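Local atomic coordinates of DnaJ homolog subfamily C member 3 (Mus musculus, PDB entry 3IEG), a protein that binds misfolded proteins during the unfolded protein response of the endoplasmic reticulum, stimulates the HSPA8 ATPase as a co-chaperone and inhibits the kinase EIF2AK4. Residues A[5-10]-A[36-41]; A[20-25]-A[44-49]; A[315-320]-A[347-352]. All blocks are in the same frame, centred on the assembly; numbering follows the deposited sequence.

How the contacts relate
All three contacts join helices of one elongated tetratricopeptide (TPR) superhelix. Contacts 1 and 2 are neighbours, their centres about 10 Å apart, and both use helix 37-50: contact 1 sets its start against helix 2-15, contact 2 its later turns against helix 19-32. They touch directly where Gly10 O lies 3.6 Å from Ala22 CB. Together they pack helix 37-50 of the second repeat against both helices of the first, in the part of the protein where a hydrophobic groove binds misfolded proteins. Contact 3 lies across the chain's centre, about 84 Å and 74 Å from contacts 1 and 2 between centres, and joins the last TPR repeat to helix 340-357, the fragment's last.

Contact 1. Residues A[5-10]-A[36-41]; sequences KHLELG and NYIAYY
Leu7 reaches from helix 2-15 to the first turn of helix 37-50, and its two methyl groups divide the work. CD1 meets the end of Ile38, 3.8 Å from Ile38 CD1, the two side chains crossing at about a right angle. CD2 instead lies against the backbone of the opposite helix, 4.0 Å from Ala39 CA, with Ala39 CB a little farther off at 4.3 Å. A branched leucine suits this place because one residue can serve both partners, and alanine suits position 39 because its single methyl lets Leu7 come close to the helix itself.

Asn36 adds a looser touch from the opposite direction, its OD1 4.1 Å from Leu7 CD1. No hydrogen bond crosses between the segments, and apolar contact carries the join. With CG anti to the carbonyl carbon (chi1 -78°), the fork of Leu7 is carried out toward helix 37-50. The backbones come nearest at Leu7 CA and Ala39 CA, 7.0 Å apart.

Asn36 stands at the N-cap position of helix 37-50, a place asparagine often fills. This is the packing of the first helix of one TPR repeat on the first helix of the next. Helix 19-32 touches both helices, His6 resting on Ala28 and Ala39 on Val30. Beyond, Tyr40 and Tyr41 extend helix 37-50 onto Val63 of helix 53-66.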
ATOM      1  N   LYS A   5       8.977 -38.343 -27.382  1.00 49.77           N
ATOM      2  CA  LYS A   5       7.610 -38.746 -27.112  1.00 49.36           C
ATOM      3  C   LYS A   5       6.957 -37.774 -26.128  1.00 48.34           C
ATOM      4  O   LYS A   5       5.781 -37.436 -26.272  1.00 48.39           O
ATOM      5  CB  LYS A   5       7.584 -40.187 -26.586  1.00 49.77           C
ATOM      6  CG  LYS A   5       6.416 -41.019 -27.101  1.00 51.35           C
ATOM      7  CD  LYS A   5       5.166 -40.870 -26.222  1.00 54.00           C
ATOM      8  CE  LYS A   5       3.871 -40.981 -27.048  1.00 55.41           C
ATOM      9  NZ  LYS A   5       3.813 -42.185 -27.947  1.00 55.75           N
ATOM     10  N   HIS A   6       7.729 -37.316 -25.144  1.00 46.97           N
ATOM     11  CA  HIS A   6       7.262 -36.295 -24.215  1.00 45.70           C
ATOM     12  C   HIS A   6       7.003 -34.973 -24.940  1.00 44.93           C
ATOM     13  O   HIS A   6       6.009 -34.296 -24.676  1.00 44.59           O
ATOM     14  CB  HIS A   6       8.257 -36.086 -23.076  1.00 45.53           C
ATOM     15  CG  HIS A   6       8.205 -37.145 -22.019  1.00 45.51           C
ATOM     16  ND1 HIS A   6       7.061 -37.435 -21.310  1.00 45.70           N
ATOM     17  CD2 HIS A   6       9.167 -37.963 -21.528  1.00 45.92           C
ATOM     18  CE1 HIS A   6       7.313 -38.396 -20.439  1.00 46.37           C
ATOM     19  NE2 HIS A   6       8.585 -38.735 -20.551  1.00 46.33           N
ATOM     20  N   LEU A   7       7.893 -34.624 -25.862  1.00 44.01           N
ATOM     21  CA  LEU A   7       7.765 -33.387 -26.614  1.00 43.67           C
ATOM     22  C   LEU A   7       6.493 -33.368 -27.433  1.00 43.74           C
ATOM     23  O   LEU A   7       5.735 -32.400 -27.393  1.00 43.81           O
ATOM     24  CB  LEU A   7       8.979 -33.165 -27.508  1.00 43.24           C
ATOM     25  CG  LEU A   7      10.225 -32.635 -26.804  1.00 42.98           C
ATOM     26  CD1 LEU A   7      11.438 -32.731 -27.719  1.00 42.19           C
ATOM     27  CD2 LEU A   7      10.012 -31.198 -26.312  1.00 43.09           C
ATOM     28  N   GLU A   8       6.262 -34.459 -28.153  1.00 44.04           N
ATOM     29  CA  GLU A   8       5.113 -34.609 -29.037  1.00 44.34           C
ATOM     30  C   GLU A   8       3.783 -34.522 -28.274  1.00 43.73           C
ATOM     31  O   GLU A   8       2.881 -33.767 -28.665  1.00 43.56           O
ATOM     32  CB  GLU A   8       5.246 -35.923 -29.828  1.00 44.92           C
ATOM     33  CG  GLU A   8       4.082 -36.269 -30.771  1.00 47.60           C
ATOM     34  CD  GLU A   8       3.656 -35.112 -31.682  1.00 51.35           C
ATOM     35  OE1 GLU A   8       4.502 -34.250 -32.050  1.00 52.52           O
ATOM     36  OE2 GLU A   8       2.454 -35.083 -32.033  1.00 52.48           O
ATOM     37  N   LEU A   9       3.686 -35.277 -27.178  1.00 43.04           N
ATOM     38  CA  LEU A   9       2.509 -35.256 -26.310  1.00 42.64           C
ATOM     39  C   LEU A   9       2.200 -33.842 -25.792  1.00 42.02           C
ATOM     40  O   LEU A   9       1.061 -33.367 -25.897  1.00 42.19           O
ATOM     41  CB  LEU A   9       2.702 -36.224 -25.136  1.00 42.77           C
ATOM     42  CG  LEU A   9       1.653 -37.313 -24.844  1.00 44.21           C
ATOM     43  CD1 LEU A   9       0.264 -36.755 -24.446  1.00 44.92           C
ATOM     44  CD2 LEU A   9       1.527 -38.302 -26.026  1.00 45.60           C
ATOM     45  N   GLY A  10       3.220 -33.179 -25.248  1.00 41.09           N
ATOM     46  CA  GLY A  10       3.102 -31.816 -24.758  1.00 40.24           C
ATOM     47  C   GLY A  10       2.529 -30.847 -25.777  1.00 39.94           C
ATOM     48  O   GLY A  10       1.692 -30.011 -25.432  1.00 39.62           O
ATOM     49  N   ASN A  36      18.892 -29.969 -24.515  1.00 43.02           N
ATOM     50  CA  ASN A  36      17.998 -29.798 -25.645  1.00 41.79           C
ATOM     51  C   ASN A  36      17.278 -28.456 -25.607  1.00 40.71           C
ATOM     52  O   ASN A  36      16.463 -28.208 -24.731  1.00 40.50           O
ATOM     53  CB  ASN A  36      16.993 -30.948 -25.649  1.00 42.03           C
ATOM     54  CG  ASN A  36      16.188 -31.016 -26.920  1.00 42.77           C
ATOM     55  OD1 ASN A  36      15.447 -31.976 -27.139  1.00 43.26           O
ATOM     56  ND2 ASN A  36      16.333 -30.005 -27.776  1.00 43.13           N
ATOM     57  N   TYR A  37      17.572 -27.596 -26.571  1.00 39.62           N
ATOM     58  CA  TYR A  37      17.068 -26.231 -26.529  1.00 38.68           C
ATOM     59  C   TYR A  37      15.555 -26.072 -26.710  1.00 37.87           C
ATOM     60  O   TYR A  37      14.964 -25.225 -26.046  1.00 37.65           O
ATOM     61  CB  TYR A  37      17.828 -25.336 -27.500  1.00 39.22           C
ATOM     62  CG  TYR A  37      17.534 -25.625 -28.944  1.00 39.97           C
ATOM     63  CD1 TYR A  37      18.126 -26.709 -29.597  1.00 40.99           C
ATOM     64  CD2 TYR A  37      16.665 -24.815 -29.664  1.00 40.08           C
ATOM     65  CE1 TYR A  37      17.850 -26.980 -30.935  1.00 40.70           C
ATOM     66  CE2 TYR A  37      16.388 -25.073 -30.988  1.00 41.08           C
ATOM     67  CZ  TYR A  37      16.979 -26.155 -31.619  1.00 40.61           C
ATOM     68  OH  TYR A  37      16.685 -26.395 -32.940  1.00 41.32           O
ATOM     69  N   ILE A  38      14.925 -26.859 -27.589  1.00 36.71           N
ATOM     70  CA  ILE A  38      13.465 -26.735 -27.762  1.00 35.90           C
ATOM     71  C   ILE A  38      12.694 -27.148 -26.532  1.00 34.87           C
ATOM     72  O   ILE A  38      11.665 -26.555 -26.239  1.00 34.91           O
ATOM     73  CB  ILE A  38      12.861 -27.461 -28.996  1.00 36.03           C
ATOM     74  CG1 ILE A  38      13.830 -28.497 -29.550  1.00 36.81           C
ATOM     75  CG2 ILE A  38      12.428 -26.448 -30.062  1.00 35.74           C
ATOM     76  CD1 ILE A  38      13.498 -29.891 -29.117  1.00 38.14           C
ATOM     77  N   ALA A  39      13.184 -28.157 -25.819  1.00 33.67           N
ATOM     78  CA  ALA A  39      12.514 -28.603 -24.606  1.00 32.85           C
ATOM     79  C   ALA A  39      12.306 -27.412 -23.680  1.00 32.50           C
ATOM     80  O   ALA A  39      11.195 -27.187 -23.217  1.00 32.29           O
ATOM     81  CB  ALA A  39      13.298 -29.702 -23.923  1.00 32.69           C
ATOM     82  N   TYR A  40      13.362 -26.625 -23.453  1.00 31.94           N
ATOM     83  CA  TYR A  40      13.257 -25.426 -22.632  1.00 31.09           C
ATOM     84  C   TYR A  40      12.339 -24.398 -23.273  1.00 30.40           C
ATOM     85  O   TYR A  40      11.632 -23.668 -22.571  1.00 30.29           O
ATOM     86  CB  TYR A  40      14.627 -24.797 -22.377  1.00 31.58           C
ATOM     87  CG  TYR A  40      15.517 -25.575 -21.442  1.00 32.24           C
ATOM     88  CD1 TYR A  40      15.330 -25.521 -20.056  1.00 33.26           C
ATOM     89  CD2 TYR A  40      16.560 -26.353 -21.938  1.00 32.08           C
ATOM     90  CE1 TYR A  40      16.161 -26.243 -19.191  1.00 33.41           C
ATOM     91  CE2 TYR A  40      17.383 -27.074 -21.093  1.00 31.96           C
ATOM     92  CZ  TYR A  40      17.187 -27.017 -19.723  1.00 32.84           C
ATOM     93  OH  TYR A  40      18.018 -27.736 -18.893  1.00 32.91           O
ATOM     94  N   TYR A  41      12.350 -24.327 -24.599  1.00 29.47           N
ATOM     95  CA  TYR A  41      11.468 -23.389 -25.281  1.00 29.15           C
ATOM     96  C   TYR A  41      10.005 -23.805 -25.097  1.00 28.89           C
ATOM     97  O   TYR A  41       9.174 -22.990 -24.719  1.00 29.01           O
ATOM     98  CB  TYR A  41      11.832 -23.234 -26.763  1.00 28.80           C
ATOM     99  CG  TYR A  41      10.929 -22.283 -27.511  1.00 28.63           C
ATOM    100  CD1 TYR A  41      10.935 -20.909 -27.227  1.00 28.39           C
ATOM    101  CD2 TYR A  41      10.054 -22.752 -28.497  1.00 27.87           C
ATOM    102  CE1 TYR A  41      10.096 -20.029 -27.901  1.00 27.59           C
ATOM    103  CE2 TYR A  41       9.215 -21.880 -29.185  1.00 27.68           C
ATOM    104  CZ  TYR A  41       9.241 -20.521 -28.887  1.00 28.67           C
ATOM    105  OH  TYR A  41       8.403 -19.653 -29.568  1.00 29.10           O
TER

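Contact 2. Residues A[20-25]-A[44-49]; sequences ADALSQ and ATVFLA
Leu23 and Val46 meet where two helices of the TPR fold pack together: a helix of the first repeat, 19-32, runs against helix 37-50 of the second. The short segments are nearly antiparallel, at 158°, with their axes 9.4 Å apart at closest approach. Leu23 and Val46 bring their CA atoms nearest, 6.1 Å apart.

The aliphatic contacts centre on Val46, whose two methyls part to different neighbours. CG2 lies 3.8 Å from Ala22 CB, and CG1 is at the same 3.8 Å from Leu23 CB. Beta-branching suits valine to this place, since both methyls start at CB and spread over two successive residues of the other helix; the small Ala22 leaves room for it. Val46 also touches Leu14, so helix 2-15 joins the same apolar cluster.

The aromatic contact is a CH-pi interaction between Leu23 and Phe47, whose side chains cross at about a right angle. Leu23 has CG anti to its backbone nitrogen (chi1 -176°), which brings both its methyls to the phenylalanine, although its CB does not point straight at the other helix. The ring in turn reaches Ala55 and Asp59 of helix 53-66, and its breadth suits it to bridge two helices. With an alanine here the ring is gone, and Leu23 would probably lose the surface its methyls lie on, opening a gap between helices 19-32 and 53-66.

Leu23 CD1 stands over one face of the ring, 3.9 Å from the centroid of Phe47 and 23° off the normal, displaced toward the rim, while Leu23 CD2 comes 3.7 Å from Phe47 CE2.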
ATOM      1  N   ALA A  20      -1.267 -27.509 -17.690  1.00 29.91           N
ATOM      2  CA  ALA A  20      -0.529 -28.171 -16.623  1.00 29.87           C
ATOM      3  C   ALA A  20       0.007 -29.504 -17.116  1.00 30.12           C
ATOM      4  O   ALA A  20       1.171 -29.830 -16.899  1.00 30.54           O
ATOM      5  CB  ALA A  20      -1.391 -28.350 -15.407  1.00 29.51           C
ATOM      6  N   ASP A  21      -0.829 -30.256 -17.821  1.00 29.89           N
ATOM      7  CA  ASP A  21      -0.382 -31.513 -18.389  1.00 30.17           C
ATOM      8  C   ASP A  21       0.718 -31.323 -19.430  1.00 29.55           C
ATOM      9  O   ASP A  21       1.664 -32.099 -19.465  1.00 29.14           O
ATOM     10  CB  ASP A  21      -1.563 -32.283 -18.971  1.00 30.64           C
ATOM     11  CG  ASP A  21      -2.591 -32.641 -17.919  1.00 32.65           C
ATOM     12  OD1 ASP A  21      -2.253 -32.651 -16.706  1.00 33.46           O
ATOM     13  OD2 ASP A  21      -3.747 -32.907 -18.308  1.00 36.53           O
ATOM     14  N   ALA A  22       0.594 -30.292 -20.267  1.00 29.47           N
ATOM     15  CA  ALA A  22       1.661 -29.932 -21.211  1.00 29.24           C
ATOM     16  C   ALA A  22       2.940 -29.618 -20.455  1.00 29.31           C
ATOM     17  O   ALA A  22       4.001 -30.153 -20.782  1.00 29.03           O
ATOM     18  CB  ALA A  22       1.254 -28.769 -22.085  1.00 29.06           C
ATOM     19  N   LEU A  23       2.824 -28.793 -19.414  1.00 29.45           N
ATOM     20  CA  LEU A  23       3.966 -28.454 -18.580  1.00 29.96           C
ATOM     21  C   LEU A  23       4.685 -29.693 -18.071  1.00 30.66           C
ATOM     22  O   LEU A  23       5.914 -29.754 -18.104  1.00 30.96           O
ATOM     23  CB  LEU A  23       3.554 -27.579 -17.396  1.00 30.11           C
ATOM     24  CG  LEU A  23       4.667 -27.054 -16.481  1.00 29.84           C
ATOM     25  CD1 LEU A  23       5.626 -26.200 -17.286  1.00 31.23           C
ATOM     26  CD2 LEU A  23       4.107 -26.253 -15.323  1.00 29.50           C
ATOM     27  N   SER A  24       3.910 -30.675 -17.620  1.00 31.46           N
ATOM     28  CA  SER A  24       4.441 -31.903 -17.043  1.00 32.46           C
ATOM     29  C   SER A  24       5.315 -32.657 -18.055  1.00 32.91           C
ATOM     30  O   SER A  24       6.415 -33.114 -17.722  1.00 32.79           O
ATOM     31  CB  SER A  24       3.290 -32.785 -16.559  1.00 32.69           C
ATOM     32  OG  SER A  24       3.580 -33.400 -15.314  1.00 34.19           O
ATOM     33  N   GLN A  25       4.826 -32.749 -19.290  1.00 33.22           N
ATOM     34  CA  GLN A  25       5.542 -33.405 -20.380  1.00 33.94           C
ATOM     35  C   GLN A  25       6.849 -32.696 -20.737  1.00 34.24           C
ATOM     36  O   GLN A  25       7.884 -33.338 -20.959  1.00 34.38           O
ATOM     37  CB  GLN A  25       4.660 -33.465 -21.626  1.00 34.13           C
ATOM     38  CG  GLN A  25       3.457 -34.400 -21.522  1.00 35.13           C
ATOM     39  CD  GLN A  25       3.848 -35.841 -21.241  1.00 36.04           C
ATOM     40  OE1 GLN A  25       3.305 -36.476 -20.337  1.00 38.25           O
ATOM     41  NE2 GLN A  25       4.793 -36.358 -22.005  1.00 35.19           N
ATOM     42  N   ALA A  44       8.798 -22.988 -21.853  1.00 26.69           N
ATOM     43  CA  ALA A  44       8.601 -21.555 -21.673  1.00 26.94           C
ATOM     44  C   ALA A  44       7.312 -21.039 -22.312  1.00 27.18           C
ATOM     45  O   ALA A  44       6.674 -20.130 -21.767  1.00 27.33           O
ATOM     46  CB  ALA A  44       9.803 -20.765 -22.170  1.00 26.65           C
ATOM     47  N   THR A  45       6.929 -21.594 -23.463  1.00 27.46           N
ATOM     48  CA  THR A  45       5.672 -21.167 -24.100  1.00 28.04           C
ATOM     49  C   THR A  45       4.475 -21.584 -23.244  1.00 27.63           C
ATOM     50  O   THR A  45       3.478 -20.873 -23.212  1.00 28.45           O
ATOM     51  CB  THR A  45       5.510 -21.629 -25.577  1.00 28.21           C
ATOM     52  OG1 THR A  45       5.501 -23.056 -25.647  1.00 30.33           O
ATOM     53  CG2 THR A  45       6.646 -21.115 -26.434  1.00 28.60           C
ATOM     54  N   VAL A  46       4.586 -22.707 -22.529  1.00 27.06           N
ATOM     55  CA  VAL A  46       3.541 -23.111 -21.559  1.00 26.73           C
ATOM     56  C   VAL A  46       3.417 -22.137 -20.378  1.00 26.43           C
ATOM     57  O   VAL A  46       2.330 -21.616 -20.137  1.00 26.70           O
ATOM     58  CB  VAL A  46       3.653 -24.605 -21.092  1.00 26.37           C
ATOM     59  CG1 VAL A  46       2.767 -24.869 -19.911  1.00 26.79           C
ATOM     60  CG2 VAL A  46       3.254 -25.538 -22.211  1.00 25.76           C
ATOM     61  N   PHE A  47       4.511 -21.877 -19.663  1.00 26.14           N
ATOM     62  CA  PHE A  47       4.527 -20.797 -18.660  1.00 26.25           C
ATOM     63  C   PHE A  47       3.967 -19.479 -19.231  1.00 27.23           C
ATOM     64  O   PHE A  47       3.220 -18.765 -18.553  1.00 27.36           O
ATOM     65  CB  PHE A  47       5.933 -20.560 -18.085  1.00 25.33           C
ATOM     66  CG  PHE A  47       6.426 -21.647 -17.146  1.00 24.69           C
ATOM     67  CD1 PHE A  47       7.697 -22.191 -17.305  1.00 22.97           C
ATOM     68  CD2 PHE A  47       5.630 -22.123 -16.096  1.00 24.49           C
ATOM     69  CE1 PHE A  47       8.176 -23.190 -16.438  1.00 22.95           C
ATOM     70  CE2 PHE A  47       6.099 -23.131 -15.233  1.00 24.01           C
ATOM     71  CZ  PHE A  47       7.385 -23.661 -15.406  1.00 23.33           C
ATOM     72  N   LEU A  48       4.314 -19.157 -20.476  1.00 28.19           N
ATOM     73  CA  LEU A  48       3.815 -17.927 -21.082  1.00 29.36           C
ATOM     74  C   LEU A  48       2.294 -17.961 -21.217  1.00 30.26           C
ATOM     75  O   LEU A  48       1.620 -16.981 -20.894  1.00 29.98           O
ATOM     76  CB  LEU A  48       4.499 -17.655 -22.424  1.00 29.12           C
ATOM     77  CG  LEU A  48       5.543 -16.526 -22.506  1.00 29.83           C
ATOM     78  CD1 LEU A  48       5.967 -15.951 -21.138  1.00 29.08           C
ATOM     79  CD2 LEU A  48       6.768 -16.925 -23.330  1.00 29.48           C
ATOM     80  N   ALA A  49       1.765 -19.102 -21.669  1.00 31.30           N
ATOM     81  CA  ALA A  49       0.322 -19.286 -21.830  1.00 32.37           C
ATOM     82  C   ALA A  49      -0.437 -19.211 -20.496  1.00 33.21           C
ATOM     83  O   ALA A  49      -1.525 -18.658 -20.433  1.00 33.14           O
ATOM     84  CB  ALA A  49       0.032 -20.580 -22.551  1.00 32.01           C
TER

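Contact 3. Residues A[315-320]-A[347-352]; sequences AYLIEE and EKAQRL
Leu352 N donates to Lys348 O over 3.0 Å, an ordinary helical bond that holds Leu352 one turn along the helix, on the side that meets Leu317. This is the end of the TPR superhelix: helix 306-318 begins the ninth TPR repeat, and helix 340-357 packs on it as the last helix of this TPR fragment. Residues 341-359 are thought, from relatives, to be a flexible linker, yet here 347-352 is helical.

No hydrogen bond crosses between the two segments; the join is apolar and rests on Leu317. With CG anti to the carbonyl carbon (chi1 -67°), its fork is directed toward helix 340-357, where CD2 makes the contacts. Ala349 and Leu352, three residues apart, present neighbouring side chains on one face of their helix. Leucine suits 317 and 352 because each can extend a methyl to the opposing side chain, whereas alanine at 349 keeps its own helix surface low enough for Leu317 to approach it. Leu352 also touches Tyr322, bringing helix 322-333, the second helix of the ninth repeat, into the cluster.

Glu320, in the left-handed conformation (phi 57°), makes the Schellman motif that follows helix 306-318 and turns the chain toward helix 322-333. At the heart of the contact, Leu317 CD2 sits 3.7 Å from Ala349 CB and 3.9 Å from Ala349 CA, with Leu352 CD1 at 4.0 Å from that same methyl.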
ATOM      1  N   ALA A 315     -21.451  17.582  28.955  1.00 46.09           N
ATOM      2  CA  ALA A 315     -20.878  18.333  30.070  1.00 45.97           C
ATOM      3  C   ALA A 315     -21.638  19.630  30.361  1.00 46.09           C
ATOM      4  O   ALA A 315     -21.734  20.039  31.516  1.00 46.03           O
ATOM      5  CB  ALA A 315     -19.420  18.617  29.828  1.00 45.64           C
ATOM      6  N   TYR A 316     -22.172  20.271  29.319  1.00 46.36           N
ATOM      7  CA  TYR A 316     -22.971  21.495  29.479  1.00 46.62           C
ATOM      8  C   TYR A 316     -24.250  21.270  30.280  1.00 46.98           C
ATOM      9  O   TYR A 316     -24.672  22.142  31.036  1.00 46.60           O
ATOM     10  CB  TYR A 316     -23.324  22.112  28.128  1.00 46.18           C
ATOM     11  CG  TYR A 316     -22.232  22.964  27.537  1.00 46.42           C
ATOM     12  CD1 TYR A 316     -22.003  22.977  26.159  1.00 45.73           C
ATOM     13  CD2 TYR A 316     -21.419  23.760  28.348  1.00 46.65           C
ATOM     14  CE1 TYR A 316     -21.004  23.755  25.608  1.00 44.86           C
ATOM     15  CE2 TYR A 316     -20.405  24.544  27.799  1.00 45.77           C
ATOM     16  CZ  TYR A 316     -20.211  24.532  26.431  1.00 45.61           C
ATOM     17  OH  TYR A 316     -19.216  25.303  25.883  1.00 46.66           O
ATOM     18  N   LEU A 317     -24.848  20.095  30.094  1.00 47.71           N
ATOM     19  CA  LEU A 317     -26.079  19.702  30.773  1.00 48.68           C
ATOM     20  C   LEU A 317     -25.918  19.538  32.289  1.00 49.35           C
ATOM     21  O   LEU A 317     -26.822  19.894  33.051  1.00 49.37           O
ATOM     22  CB  LEU A 317     -26.635  18.405  30.167  1.00 48.72           C
ATOM     23  CG  LEU A 317     -27.165  18.421  28.731  1.00 49.01           C
ATOM     24  CD1 LEU A 317     -27.481  17.002  28.270  1.00 49.28           C
ATOM     25  CD2 LEU A 317     -28.396  19.308  28.612  1.00 48.60           C
ATOM     26  N   ILE A 318     -24.790  18.979  32.728  1.00 50.23           N
ATOM     27  CA  ILE A 318     -24.508  18.920  34.159  1.00 51.09           C
ATOM     28  C   ILE A 318     -24.464  20.355  34.674  1.00 51.94           C
ATOM     29  O   ILE A 318     -25.088  20.684  35.677  1.00 51.97           O
ATOM     30  CB  ILE A 318     -23.211  18.130  34.480  1.00 51.09           C
ATOM     31  CG1 ILE A 318     -23.301  16.718  33.878  1.00 50.97           C
ATOM     32  CG2 ILE A 318     -22.971  18.062  36.001  1.00 50.10           C
ATOM     33  CD1 ILE A 318     -21.991  15.928  33.860  1.00 50.96           C
ATOM     34  N   GLU A 319     -23.778  21.217  33.934  1.00 53.26           N
ATOM     35  CA  GLU A 319     -23.699  22.641  34.248  1.00 54.66           C
ATOM     36  C   GLU A 319     -24.999  23.410  34.002  1.00 55.60           C
ATOM     37  O   GLU A 319     -25.027  24.637  34.131  1.00 55.84           O
ATOM     38  CB  GLU A 319     -22.584  23.287  33.434  1.00 54.68           C
ATOM     39  CG  GLU A 319     -21.208  22.788  33.753  1.00 55.49           C
ATOM     40  CD  GLU A 319     -20.772  23.159  35.144  1.00 56.96           C
ATOM     41  OE1 GLU A 319     -21.094  22.402  36.088  1.00 57.58           O
ATOM     42  OE2 GLU A 319     -20.098  24.204  35.288  1.00 58.27           O
ATOM     43  N   GLU A 320     -26.062  22.700  33.639  1.00 56.76           N
ATOM     44  CA  GLU A 320     -27.378  23.310  33.399  1.00 58.33           C
ATOM     45  C   GLU A 320     -27.369  24.406  32.333  1.00 59.06           C
ATOM     46  O   GLU A 320     -28.298  25.205  32.240  1.00 59.16           O
ATOM     47  CB  GLU A 320     -28.026  23.791  34.714  1.00 58.22           C
ATOM     48  CG  GLU A 320     -28.796  22.678  35.445  1.00 58.78           C
ATOM     49  CD  GLU A 320     -29.009  22.928  36.938  1.00 59.17           C
ATOM     50  OE1 GLU A 320     -28.728  24.046  37.431  1.00 60.05           O
ATOM     51  OE2 GLU A 320     -29.467  21.985  37.624  1.00 60.71           O
ATOM     52  N   GLU A 347     -32.762  15.802  21.819  1.00 61.77           N
ATOM     53  CA  GLU A 347     -34.127  15.752  22.319  1.00 60.82           C
ATOM     54  C   GLU A 347     -34.168  15.625  23.844  1.00 59.91           C
ATOM     55  O   GLU A 347     -35.120  16.080  24.480  1.00 59.88           O
ATOM     56  CB  GLU A 347     -34.927  14.645  21.616  1.00 60.89           C
ATOM     57  CG  GLU A 347     -35.198  14.963  20.132  1.00 61.14           C
ATOM     58  CD  GLU A 347     -35.773  13.797  19.327  1.00 61.28           C
ATOM     59  OE1 GLU A 347     -36.309  12.834  19.922  1.00 61.78           O
ATOM     60  OE2 GLU A 347     -35.695  13.854  18.081  1.00 61.67           O
ATOM     61  N   LYS A 348     -33.127  15.031  24.426  1.00 58.74           N
ATOM     62  CA  LYS A 348     -32.998  14.980  25.881  1.00 57.56           C
ATOM     63  C   LYS A 348     -32.687  16.365  26.448  1.00 56.91           C
ATOM     64  O   LYS A 348     -33.341  16.819  27.386  1.00 56.75           O
ATOM     65  CB  LYS A 348     -31.929  13.979  26.318  1.00 57.47           C
ATOM     66  CG  LYS A 348     -32.002  13.659  27.792  1.00 57.27           C
ATOM     67  CD  LYS A 348     -30.713  13.099  28.319  1.00 57.46           C
ATOM     68  CE  LYS A 348     -30.765  13.052  29.838  1.00 58.61           C
ATOM     69  NZ  LYS A 348     -29.641  12.276  30.442  1.00 59.12           N
ATOM     70  N   ALA A 349     -31.690  17.026  25.863  1.00 56.10           N
ATOM     71  CA  ALA A 349     -31.295  18.377  26.255  1.00 55.50           C
ATOM     72  C   ALA A 349     -32.483  19.333  26.223  1.00 55.13           C
ATOM     73  O   ALA A 349     -32.592  20.224  27.061  1.00 54.79           O
ATOM     74  CB  ALA A 349     -30.178  18.885  25.350  1.00 55.40           C
ATOM     75  N   GLN A 350     -33.366  19.121  25.249  1.00 54.91           N
ATOM     76  CA  GLN A 350     -34.569  19.912  25.074  1.00 54.65           C
ATOM     77  C   GLN A 350     -35.608  19.641  26.159  1.00 54.33           C
ATOM     78  O   GLN A 350     -36.292  20.563  26.593  1.00 54.50           O
ATOM     79  CB  GLN A 350     -35.164  19.662  23.694  1.00 54.81           C
ATOM     80  CG  GLN A 350     -34.426  20.366  22.565  1.00 55.77           C
ATOM     81  CD  GLN A 350     -34.806  19.830  21.187  1.00 57.50           C
ATOM     82  OE1 GLN A 350     -35.577  18.869  21.065  1.00 59.31           O
ATOM     83  NE2 GLN A 350     -34.263  20.449  20.141  1.00 57.13           N
ATOM     84  N   ARG A 351     -35.726  18.384  26.590  1.00 53.89           N
ATOM     85  CA  ARG A 351     -36.632  18.018  27.691  1.00 53.47           C
ATOM     86  C   ARG A 351     -36.164  18.612  29.018  1.00 52.58           C
ATOM     87  O   ARG A 351     -36.969  19.147  29.784  1.00 52.29           O
ATOM     88  CB  ARG A 351     -36.786  16.496  27.811  1.00 53.56           C
ATOM     89  CG  ARG A 351     -37.933  15.914  26.987  1.00 54.18           C
ATOM     90  CD  ARG A 351     -38.038  14.377  27.113  1.00 54.40           C
ATOM     91  NE  ARG A 351     -37.184  13.666  26.153  1.00 55.72           N
ATOM     92  CZ  ARG A 351     -36.053  13.022  26.457  1.00 56.33           C
ATOM     93  NH1 ARG A 351     -35.609  12.969  27.712  1.00 56.71           N
ATOM     94  NH2 ARG A 351     -35.362  12.419  25.495  1.00 56.44           N
ATOM     95  N   LEU A 352     -34.861  18.520  29.275  1.00 51.69           N
ATOM     96  CA  LEU A 352     -34.269  19.093  30.474  1.00 51.05           C
ATOM     97  C   LEU A 352     -34.451  20.607  30.522  1.00 50.88           C
ATOM     98  O   LEU A 352     -34.808  21.154  31.566  1.00 50.91           O
ATOM     99  CB  LEU A 352     -32.792  18.723  30.585  1.00 50.79           C
ATOM    100  CG  LEU A 352     -32.450  17.287  30.981  1.00 49.96           C
ATOM    101  CD1 LEU A 352     -31.020  16.986  30.573  1.00 50.13           C
ATOM    102  CD2 LEU A 352     -32.647  17.053  32.465  1.00 48.76           C
TER